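Local coordinates for glucose-binding protein (Thermus thermophilus HB27, PDB 2B3F) that binds galactose and glucose and probably hands the sugar to a binding-protein-dependent transport system, at residues V116-S121 against I315-D320; G271-L276 against R335-N340; T62-A67 against L276-G281. All blocks are in the same frame, centred on the assembly; numbering follows the deposited sequence.

Interaction 1 of 3, residues V116-S121 against I315-D320; sequences VNIHRS and IAARLD. With GAL (beta-D-galactopyranose), chain G.
Ile118 and Ile315 meet flank to flank: the branched CB of Ile118 rests 3.7 Å from the CG1 methylene of Ile315. That methylene lies between the backbone N and the carbonyl carbon of its own residue (chi1 66°), which also brings it close to the Ile118 carbonyl oxygen. The backbones form a single antiparallel hydrogen-bonded pair: Ile118 N gives to Ile315 O at 2.8 Å and Ile315 N to Ile118 O at 3.0 Å. The site is buried, and an aliphatic, beta-branched residue fits because CB and CG1 pack against the paired chain with no polar group to satisfy. Further along, Ile118 CG1 runs past Ala317 CA, and the small Ala317 CB sits 3.7 Å from Asn117 O. The amide of Asn117 turns away from residues 315-320: OD1 accepts from the backbone N of Asp278, while the backbone O of Asn117 takes the hydroxyl of Ser277. Two residues on, His119 also points away, bringing CD2 within 3.8 Å of galactose O3, and its NE2 is hydrogen-bonded to Lys312. The bridge thus ties the loop after helix 302-312 to residues 116-121, beside the sugar pocket of a periplasmic binding protein.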
loop_
_atom_site.group_PDB
_atom_site.type_symbol
_atom_site.label_atom_id
_atom_site.label_comp_id
_atom_site.label_asym_id
_atom_site.label_seq_id
_atom_site.Cartn_x
_atom_site.Cartn_y
_atom_site.Cartn_z
ATOM N N VAL A 116 -0.021 -5.144 -11.375
ATOM C CA VAL A 116 -0.932 -4.271 -12.103
ATOM C C VAL A 116 -0.625 -2.795 -11.915
ATOM O O VAL A 116 -1.068 -1.965 -12.696
ATOM C CB VAL A 116 -2.409 -4.584 -11.786
ATOM C CG1 VAL A 116 -2.771 -4.241 -10.358
ATOM C CG2 VAL A 116 -3.342 -3.837 -12.774
ATOM N N ASN A 117 0.123 -2.466 -10.866
ATOM C CA ASN A 117 0.348 -1.094 -10.496
ATOM C C ASN A 117 1.569 -0.927 -9.602
ATOM O O ASN A 117 2.258 -1.901 -9.240
ATOM C CB ASN A 117 -0.907 -0.523 -9.795
ATOM C CG ASN A 117 -1.176 -1.163 -8.436
ATOM O OD1 ASN A 117 -0.376 -1.932 -7.931
ATOM N ND2 ASN A 117 -2.320 -0.823 -7.833
ATOM N N ILE A 118 1.822 0.324 -9.276
ATOM C CA ILE A 118 2.718 0.720 -8.202
ATOM C C ILE A 118 1.966 1.777 -7.381
ATOM O O ILE A 118 1.519 2.793 -7.909
ATOM C CB ILE A 118 4.035 1.347 -8.729
ATOM C CG1 ILE A 118 4.825 0.342 -9.583
ATOM C CG2 ILE A 118 4.879 1.875 -7.598
ATOM C CD1 ILE A 118 5.440 -0.811 -8.846
ATOM N N HIS A 119 1.796 1.513 -6.082
ATOM C CA HIS A 119 1.361 2.543 -5.149
ATOM C C HIS A 119 2.557 3.021 -4.310
ATOM O O HIS A 119 3.541 2.295 -4.098
ATOM C CB HIS A 119 0.260 2.038 -4.188
ATOM C CG HIS A 119 -1.157 2.142 -4.698
ATOM N ND1 HIS A 119 -1.786 3.342 -4.948
ATOM C CD2 HIS A 119 -2.087 1.179 -4.916
ATOM C CE1 HIS A 119 -3.040 3.106 -5.310
ATOM N NE2 HIS A 119 -3.244 1.802 -5.302
ATOM N N ARG A 120 2.435 4.244 -3.817
ATOM C CA ARG A 120 3.390 4.846 -2.900
ATOM C C ARG A 120 2.740 4.960 -1.520
ATOM O O ARG A 120 1.610 5.466 -1.407
ATOM C CB ARG A 120 3.736 6.248 -3.365
ATOM C CG ARG A 120 4.858 6.866 -2.582
ATOM C CD ARG A 120 5.306 8.156 -3.206
ATOM N NE ARG A 120 6.476 8.686 -2.541
ATOM C CZ ARG A 120 7.147 9.746 -2.971
ATOM N NH1 ARG A 120 6.745 10.379 -4.048
ATOM N NH2 ARG A 120 8.225 10.158 -2.338
ATOM N N SER A 121 3.470 4.526 -0.503
ATOM C CA SER A 121 2.996 4.562 0.866
ATOM C C SER A 121 3.213 5.935 1.522
ATOM O O SER A 121 2.318 6.436 2.225
ATOM C CB SER A 121 3.689 3.479 1.698
ATOM O OG SER A 121 3.334 3.613 3.071
ATOM N N ILE A 315 0.187 4.375 -10.065
ATOM C CA ILE A 315 0.740 4.459 -11.413
ATOM C C ILE A 315 0.857 3.032 -11.972
ATOM O O ILE A 315 0.747 2.044 -11.245
ATOM C CB ILE A 315 2.097 5.217 -11.416
ATOM C CG1 ILE A 315 3.172 4.426 -10.663
ATOM C CG2 ILE A 315 1.905 6.628 -10.854
ATOM C CD1 ILE A 315 4.545 5.081 -10.548
ATOM N N ALA A 316 1.077 2.929 -13.293
ATOM C CA ALA A 316 1.254 1.633 -13.903
ATOM C C ALA A 316 2.589 1.017 -13.470
ATOM O O ALA A 316 3.556 1.733 -13.225
ATOM C CB ALA A 316 1.215 1.766 -15.429
ATOM N N ALA A 317 2.615 -0.303 -13.394
ATOM C CA ALA A 317 3.871 -1.054 -13.207
ATOM C C ALA A 317 4.663 -1.135 -14.532
ATOM O O ALA A 317 5.890 -1.172 -14.518
ATOM C CB ALA A 317 3.596 -2.439 -12.693
ATOM N N ARG A 318 3.956 -1.168 -15.654
ATOM C CA ARG A 318 4.615 -1.269 -16.974
ATOM C C ARG A 318 5.448 -0.046 -17.266
ATOM O O ARG A 318 4.968 1.085 -17.134
ATOM C CB ARG A 318 3.592 -1.438 -18.088
ATOM C CG ARG A 318 3.020 -2.826 -18.173
ATOM C CD ARG A 318 2.148 -2.934 -19.385
ATOM N NE ARG A 318 2.963 -2.873 -20.605
ATOM C CZ ARG A 318 3.387 -3.926 -21.284
ATOM N NH1 ARG A 318 3.056 -5.160 -20.948
ATOM N NH2 ARG A 318 4.125 -3.718 -22.364
ATOM N N LEU A 319 6.683 -0.272 -17.740
ATOM C CA LEU A 319 7.577 0.820 -18.115
ATOM C C LEU A 319 7.049 1.684 -19.282
ATOM O O LEU A 319 7.407 2.855 -19.381
ATOM C CB LEU A 319 8.970 0.269 -18.474
ATOM C CG LEU A 319 9.796 -0.385 -17.366
ATOM C CD1 LEU A 319 10.926 -1.252 -17.928
ATOM C CD2 LEU A 319 10.355 0.667 -16.456
ATOM N N ASP A 320 6.206 1.114 -20.150
ATOM C CA ASP A 320 5.738 1.812 -21.353
ATOM C C ASP A 320 4.454 2.620 -21.144
ATOM O O ASP A 320 3.851 3.129 -22.100
ATOM C CB ASP A 320 5.613 0.856 -22.563
ATOM C CG ASP A 320 4.552 -0.216 -22.404
ATOM O OD1 ASP A 320 3.866 -0.281 -21.338
ATOM O OD2 ASP A 320 4.388 -1.020 -23.372
HETATM C C1 GAL G . -3.388 -1.572 -0.043
HETATM C C2 GAL G . -3.645 -1.978 -1.501
HETATM C C3 GAL G . -4.302 -0.857 -2.295
HETATM C C4 GAL G . -5.543 -0.325 -1.577
HETATM C C5 GAL G . -5.179 -0.054 -0.097
HETATM C C6 GAL G . -6.341 0.472 0.762
HETATM O O1 GAL G . -2.850 -2.631 0.690
HETATM O O2 GAL G . -2.406 -2.395 -2.096
HETATM O O3 GAL G . -4.665 -1.324 -3.586
HETATM O O4 GAL G . -6.556 -1.284 -1.720
HETATM O O5 GAL G . -4.645 -1.195 0.529
HETATM O O6 GAL G . -7.270 -0.542 1.008
#

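Interaction 2 of 3, residues G271-L276 against R335-N340; sequences GVFMML and RDWRSN
Phe273 reaches from strand 272-276 onto helix 335-339, and its atoms meet in turn Asn340, the backbone at Trp337 and the indole. Its CB lies 3.9 Å from Asn340 CB. With CG anti to the backbone N (chi1 -173°), the ring extends over the helix backbone, where CD1 comes within 3.7 Å of Trp337 N and also touches Asp336 CB. CE1 meets Trp337 CA and CB. Across the ring CE2 lies 3.8 Å from Trp337 CE3, an atom standing over the centre of the phenylalanine face; CZ, the tip, is near the same carbon. The edge of Trp337 is thus directed at the face of Phe273, an edge-to-face pair with planes at 55°. Met275, an unbranched apolar chain bent at chi2 and chi3, lays CB and CG by CZ3 of the indole. At the partly exposed end Asn340 ND2 and Gly271 N both donate to one water, while Asn340 OD1 accepts from Ser339 OG. Gly271 has positive phi, where a beta carbon would jam against the preceding carbonyl oxygen. The carboxylate of Asp336 is salt-bridged to Arg120. Crossing at 104°, strand and helix pack as layers of an alpha/beta domain, with an edge-to-face aromatic pair between them.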
loop_
_atom_site.group_PDB
_atom_site.type_symbol
_atom_site.label_atom_id
_atom_site.label_comp_id
_atom_site.label_asym_id
_atom_site.label_seq_id
_atom_site.Cartn_x
_atom_site.Cartn_y
_atom_site.Cartn_z
ATOM N N GLY A 271 12.733 12.241 -1.554
ATOM C CA GLY A 271 13.707 11.541 -2.371
ATOM C C GLY A 271 13.665 10.027 -2.264
ATOM O O GLY A 271 14.427 9.329 -2.946
ATOM N N VAL A 272 12.775 9.518 -1.404
ATOM C CA VAL A 272 12.616 8.082 -1.211
ATOM C C VAL A 272 11.158 7.751 -1.493
ATOM O O VAL A 272 10.248 8.453 -1.037
ATOM C CB VAL A 272 12.975 7.626 0.216
ATOM C CG1 VAL A 272 12.877 6.093 0.338
ATOM C CG2 VAL A 272 14.365 8.100 0.597
ATOM N N PHE A 273 10.957 6.681 -2.263
ATOM C CA PHE A 273 9.628 6.250 -2.701
ATOM C C PHE A 273 9.445 4.898 -2.042
ATOM O O PHE A 273 10.126 3.930 -2.375
ATOM C CB PHE A 273 9.625 6.178 -4.235
ATOM C CG PHE A 273 8.280 5.915 -4.880
ATOM C CD1 PHE A 273 7.778 6.801 -5.822
ATOM C CD2 PHE A 273 7.581 4.736 -4.656
ATOM C CE1 PHE A 273 6.575 6.561 -6.492
ATOM C CE2 PHE A 273 6.367 4.484 -5.328
ATOM C CZ PHE A 273 5.866 5.398 -6.246
ATOM N N MET A 274 8.553 4.839 -1.051
ATOM C CA MET A 274 8.243 3.576 -0.389
ATOM C C MET A 274 7.106 2.927 -1.165
ATOM O O MET A 274 5.965 3.403 -1.133
ATOM C CB MET A 274 7.836 3.783 1.084
ATOM C CG MET A 274 7.507 2.472 1.751
ATOM S SD MET A 274 7.076 2.651 3.508
ATOM C CE MET A 274 8.664 2.737 4.240
ATOM N N MET A 275 7.435 1.866 -1.891
ATOM C CA MET A 275 6.497 1.293 -2.846
ATOM C C MET A 275 5.775 0.074 -2.311
ATOM O O MET A 275 6.189 -0.548 -1.319
ATOM C CB MET A 275 7.216 0.913 -4.162
ATOM C CG MET A 275 8.245 -0.175 -4.021
ATOM S SD MET A 275 7.630 -1.884 -3.980
ATOM C CE MET A 275 6.983 -2.102 -5.653
ATOM N N LEU A 276 4.683 -0.252 -2.997
ATOM C CA LEU A 276 4.004 -1.533 -2.909
ATOM C C LEU A 276 3.403 -1.784 -4.290
ATOM O O LEU A 276 3.305 -0.852 -5.105
ATOM C CB LEU A 276 2.886 -1.496 -1.837
ATOM C CG LEU A 276 1.843 -0.400 -2.046
ATOM C CD1 LEU A 276 0.433 -0.960 -2.103
ATOM C CD2 LEU A 276 1.980 0.761 -1.042
ATOM N N ARG A 335 7.118 10.525 -12.120
ATOM C CA ARG A 335 8.446 11.147 -12.090
ATOM C C ARG A 335 9.275 10.643 -10.908
ATOM O O ARG A 335 10.428 10.206 -11.066
ATOM C CB ARG A 335 8.320 12.664 -12.047
ATOM C CG ARG A 335 7.829 13.256 -13.360
ATOM C CD ARG A 335 8.047 14.743 -13.413
ATOM N NE ARG A 335 7.173 15.461 -12.488
ATOM C CZ ARG A 335 5.929 15.843 -12.770
ATOM N NH1 ARG A 335 5.374 15.567 -13.938
ATOM N NH2 ARG A 335 5.228 16.498 -11.866
ATOM N N ASP A 336 8.679 10.681 -9.714
ATOM C CA ASP A 336 9.379 10.204 -8.511
ATOM C C ASP A 336 9.736 8.725 -8.545
ATOM O O ASP A 336 10.783 8.328 -8.053
ATOM C CB ASP A 336 8.550 10.507 -7.254
ATOM C CG ASP A 336 8.501 11.984 -6.932
ATOM O OD1 ASP A 336 9.170 12.793 -7.637
ATOM O OD2 ASP A 336 7.801 12.361 -5.964
ATOM N N TRP A 337 8.884 7.902 -9.149
ATOM C CA TRP A 337 9.173 6.474 -9.300
ATOM C C TRP A 337 10.493 6.263 -10.058
ATOM O O TRP A 337 11.272 5.374 -9.736
ATOM C CB TRP A 337 8.004 5.804 -10.012
ATOM C CG TRP A 337 8.122 4.377 -10.343
ATOM C CD1 TRP A 337 7.952 3.811 -11.590
ATOM C CD2 TRP A 337 8.376 3.284 -9.449
ATOM N NE1 TRP A 337 8.094 2.459 -11.517
ATOM C CE2 TRP A 337 8.357 2.101 -10.222
ATOM C CE3 TRP A 337 8.632 3.185 -8.084
ATOM C CZ2 TRP A 337 8.579 0.843 -9.668
ATOM C CZ3 TRP A 337 8.843 1.936 -7.530
ATOM C CH2 TRP A 337 8.826 0.781 -8.315
ATOM N N ARG A 338 10.727 7.103 -11.055
ATOM C CA ARG A 338 11.917 6.954 -11.903
ATOM C C ARG A 338 13.187 7.564 -11.308
ATOM O O ARG A 338 14.298 7.125 -11.638
ATOM C CB ARG A 338 11.672 7.539 -13.312
ATOM C CG ARG A 338 10.533 6.882 -14.118
ATOM C CD ARG A 338 10.501 5.372 -14.042
ATOM N NE ARG A 338 9.506 4.839 -14.973
ATOM C CZ ARG A 338 9.784 4.418 -16.216
ATOM N NH1 ARG A 338 11.031 4.378 -16.646
ATOM N NH2 ARG A 338 8.818 3.961 -17.000
ATOM N N SER A 339 13.032 8.570 -10.455
ATOM C CA SER A 339 14.177 9.331 -9.934
ATOM C C SER A 339 14.597 8.988 -8.503
ATOM O O SER A 339 15.751 9.195 -8.112
ATOM C CB SER A 339 13.853 10.817 -9.989
ATOM O OG SER A 339 12.874 11.154 -9.017
ATOM N N ASN A 340 13.659 8.501 -7.694
ATOM C CA ASN A 340 13.924 8.345 -6.273
ATOM C C ASN A 340 14.608 7.031 -5.918
ATOM O O ASN A 340 14.614 6.072 -6.693
ATOM C CB ASN A 340 12.595 8.384 -5.495
ATOM C CG ASN A 340 11.969 9.769 -5.414
ATOM O OD1 ASN A 340 12.223 10.661 -6.239
ATOM N ND2 ASN A 340 11.118 9.951 -4.415
HETATM O O HOH W 1 10.309 12.134 -3.118
#

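Interaction 3 of 3, residues T62-A67 against L276-G281. With GAL (beta-D-galactopyranose), chain G.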
loop_
_atom_site.group_PDB
_atom_site.type_symbol
_atom_site.label_atom_id
_atom_site.label_comp_id
_atom_site.label_asym_id
_atom_site.label_seq_id
_atom_site.Cartn_x
_atom_site.Cartn_y
_atom_site.Cartn_z
ATOM N N THR A 62 -8.304 -16.153 -9.162
ATOM C CA THR A 62 -7.162 -15.277 -8.995
ATOM C C THR A 62 -7.472 -14.383 -7.795
ATOM O O THR A 62 -8.654 -14.146 -7.470
ATOM C CB THR A 62 -6.898 -14.428 -10.261
ATOM O OG1 THR A 62 -5.666 -13.707 -10.126
ATOM C CG2 THR A 62 -8.059 -13.454 -10.555
ATOM N N PHE A 63 -6.423 -13.920 -7.128
ATOM C CA PHE A 63 -6.626 -13.045 -5.964
ATOM C C PHE A 63 -5.600 -11.924 -5.906
ATOM O O PHE A 63 -4.415 -12.079 -6.279
ATOM C CB PHE A 63 -6.669 -13.836 -4.657
ATOM C CG PHE A 63 -5.408 -14.601 -4.350
ATOM C CD1 PHE A 63 -4.311 -13.987 -3.749
ATOM C CD2 PHE A 63 -5.351 -15.967 -4.600
ATOM C CE1 PHE A 63 -3.157 -14.710 -3.447
ATOM C CE2 PHE A 63 -4.213 -16.696 -4.291
ATOM C CZ PHE A 63 -3.113 -16.075 -3.706
ATOM N N GLN A 64 -6.073 -10.771 -5.466
ATOM C CA GLN A 64 -5.210 -9.638 -5.217
ATOM C C GLN A 64 -4.173 -9.992 -4.147
ATOM O O GLN A 64 -4.495 -10.521 -3.078
ATOM C CB GLN A 64 -6.048 -8.455 -4.734
ATOM C CG GLN A 64 -5.267 -7.206 -4.487
ATOM C CD GLN A 64 -6.116 -6.090 -3.835
ATOM O OE1 GLN A 64 -7.325 -6.228 -3.709
ATOM N NE2 GLN A 64 -5.470 -5.005 -3.446
ATOM N N VAL A 65 -2.917 -9.722 -4.458
ATOM C CA VAL A 65 -1.823 -10.044 -3.563
ATOM C C VAL A 65 -0.672 -9.086 -3.779
ATOM O O VAL A 65 -0.364 -8.671 -4.892
ATOM C CB VAL A 65 -1.368 -11.507 -3.742
ATOM C CG1 VAL A 65 -0.916 -11.772 -5.173
ATOM C CG2 VAL A 65 -0.303 -11.913 -2.710
ATOM N N HIS A 66 -0.034 -8.717 -2.684
ATOM C CA HIS A 66 1.067 -7.808 -2.753
ATOM C C HIS A 66 2.350 -8.469 -3.224
ATOM O O HIS A 66 2.754 -9.504 -2.711
ATOM C CB HIS A 66 1.335 -7.165 -1.389
ATOM C CG HIS A 66 0.304 -6.157 -0.999
ATOM N ND1 HIS A 66 -0.337 -6.190 0.216
ATOM C CD2 HIS A 66 -0.192 -5.090 -1.662
ATOM C CE1 HIS A 66 -1.178 -5.174 0.293
ATOM N NE2 HIS A 66 -1.107 -4.484 -0.828
ATOM N N ALA A 67 3.022 -7.801 -4.147
ATOM C CA ALA A 67 4.348 -8.262 -4.580
ATOM C C ALA A 67 5.324 -8.183 -3.409
ATOM O O ALA A 67 5.321 -7.206 -2.644
ATOM C CB ALA A 67 4.847 -7.420 -5.732
ATOM N N LEU A 276 4.683 -0.252 -2.997
ATOM C CA LEU A 276 4.004 -1.533 -2.909
ATOM C C LEU A 276 3.403 -1.784 -4.290
ATOM O O LEU A 276 3.305 -0.852 -5.105
ATOM C CB LEU A 276 2.886 -1.496 -1.837
ATOM C CG LEU A 276 1.843 -0.400 -2.046
ATOM C CD1 LEU A 276 0.433 -0.960 -2.103
ATOM C CD2 LEU A 276 1.980 0.761 -1.042
ATOM N N SER A 277 2.976 -3.009 -4.537
ATOM C CA SER A 277 2.397 -3.344 -5.834
ATOM C C SER A 277 1.325 -4.392 -5.682
ATOM O O SER A 277 1.562 -5.443 -5.097
ATOM C CB SER A 277 3.491 -3.834 -6.798
ATOM O OG SER A 277 2.910 -4.242 -8.023
ATOM N N ASP A 278 0.128 -4.070 -6.176
ATOM C CA ASP A 278 -0.964 -5.001 -6.272
ATOM C C ASP A 278 -0.713 -5.894 -7.483
ATOM O O ASP A 278 -0.363 -5.389 -8.544
ATOM C CB ASP A 278 -2.284 -4.251 -6.433
ATOM C CG ASP A 278 -2.647 -3.425 -5.183
ATOM O OD1 ASP A 278 -2.648 -4.038 -4.092
ATOM O OD2 ASP A 278 -2.904 -2.212 -5.320
ATOM N N SER A 279 -0.877 -7.193 -7.295
ATOM C CA SER A 279 -0.618 -8.188 -8.329
ATOM C C SER A 279 -1.662 -9.300 -8.273
ATOM O O SER A 279 -2.375 -9.457 -7.276
ATOM C CB SER A 279 0.823 -8.720 -8.172
ATOM O OG SER A 279 0.968 -9.627 -7.110
ATOM N N PHE A 280 -1.748 -10.074 -9.361
ATOM C CA PHE A 280 -2.629 -11.227 -9.440
ATOM C C PHE A 280 -1.829 -12.426 -9.923
ATOM O O PHE A 280 -1.016 -12.279 -10.831
ATOM C CB PHE A 280 -3.773 -10.973 -10.417
ATOM C CG PHE A 280 -4.809 -10.009 -9.893
ATOM C CD1 PHE A 280 -5.892 -10.468 -9.146
ATOM C CD2 PHE A 280 -4.698 -8.657 -10.156
ATOM C CE1 PHE A 280 -6.851 -9.568 -8.654
ATOM C CE2 PHE A 280 -5.649 -7.754 -9.679
ATOM C CZ PHE A 280 -6.729 -8.232 -8.911
ATOM N N GLY A 281 -2.104 -13.589 -9.342
ATOM C CA GLY A 281 -1.510 -14.833 -9.802
ATOM C C GLY A 281 -2.525 -15.872 -10.197
ATOM O O GLY A 281 -3.708 -15.578 -10.400
HETATM C C1 GAL G . -3.388 -1.572 -0.043
HETATM C C2 GAL G . -3.645 -1.978 -1.501
HETATM C C3 GAL G . -4.302 -0.857 -2.295
HETATM C C4 GAL G . -5.543 -0.325 -1.577
HETATM C C5 GAL G . -5.179 -0.054 -0.097
HETATM C C6 GAL G . -6.341 0.472 0.762
HETATM O O1 GAL G . -2.850 -2.631 0.690
HETATM O O2 GAL G . -2.406 -2.395 -2.096
HETATM O O3 GAL G . -4.665 -1.324 -3.586
HETATM O O4 GAL G . -6.556 -1.284 -1.720
HETATM O O5 GAL G . -4.645 -1.195 0.529
HETATM O O6 GAL G . -7.270 -0.542 1.008
HETATM O O HOH W 2 -3.384 -14.381 -7.009
HETATM O O HOH W 3 3.879 -4.783 -2.317
#
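Asp278 and His66 both set CG anti to the carbonyl carbon (chi1 -66° and -72°), and these matching turns send carboxylate and imidazole side by side toward the galactose. Asp278 OD1 accepts from galactose O2 and OD2 from galactose O3, each at 2.6 Å, while His66 NE2 donates to O2 at 2.8 Å, so O2 both gives and receives. Glu70 holds His66 ND1, fixing the ring's rotation. Gln64, extended alongside, gives NE2 to Asp278 OD1 at 3.1 Å from well above the carboxylate plane, and its OE1 takes Trp8 N. Replacing Asp278 by an alanine would probably leave both sugar hydroxyls and the Gln64 amide without their acceptor. This is the antiparallel join of strands 62-66 and 278-280 in the central sheet of a solute-binding protein domain, whose strand ends carry sugar-binding groups. Val65 and Ser279 put their side chains on the other face; Ser279 N and OG both donate to Val65 O, from opposite sides of the carbonyl plane, and this small hydroxyl is also hydrogen-bonded to Ser113 OG. Ala67 N continues the pairing to Ser277 O. Farther from the sugar, Gln64 CA stands 4.3 Å from the centroid of the Phe280 ring, an off-centre CH-pi contact, and Thr62 OG1 donates to Gly281 O.

All three contacts gather around strand 272-280. Interactions 2 and 3 use its two halves and share Leu276, while interaction 1 lies alongside, strand 119-120 being its neighbour in the sheet. Interactions 1 and 3 are buried and both touch the galactose, but interaction 3 supplies charged and polar groups to it, whereas interaction 1 is mainly a backbone bridge with aliphatic packing. Interaction 2 is partly exposed and joins strand to helix without a direct hydrogen bond, relying on aromatic packing and a water. Asn117 links interaction 1 to Ser277 and Asp278 of interaction 3; Arg120 and Ser121 link it to Val272 and Met274 of interaction 2.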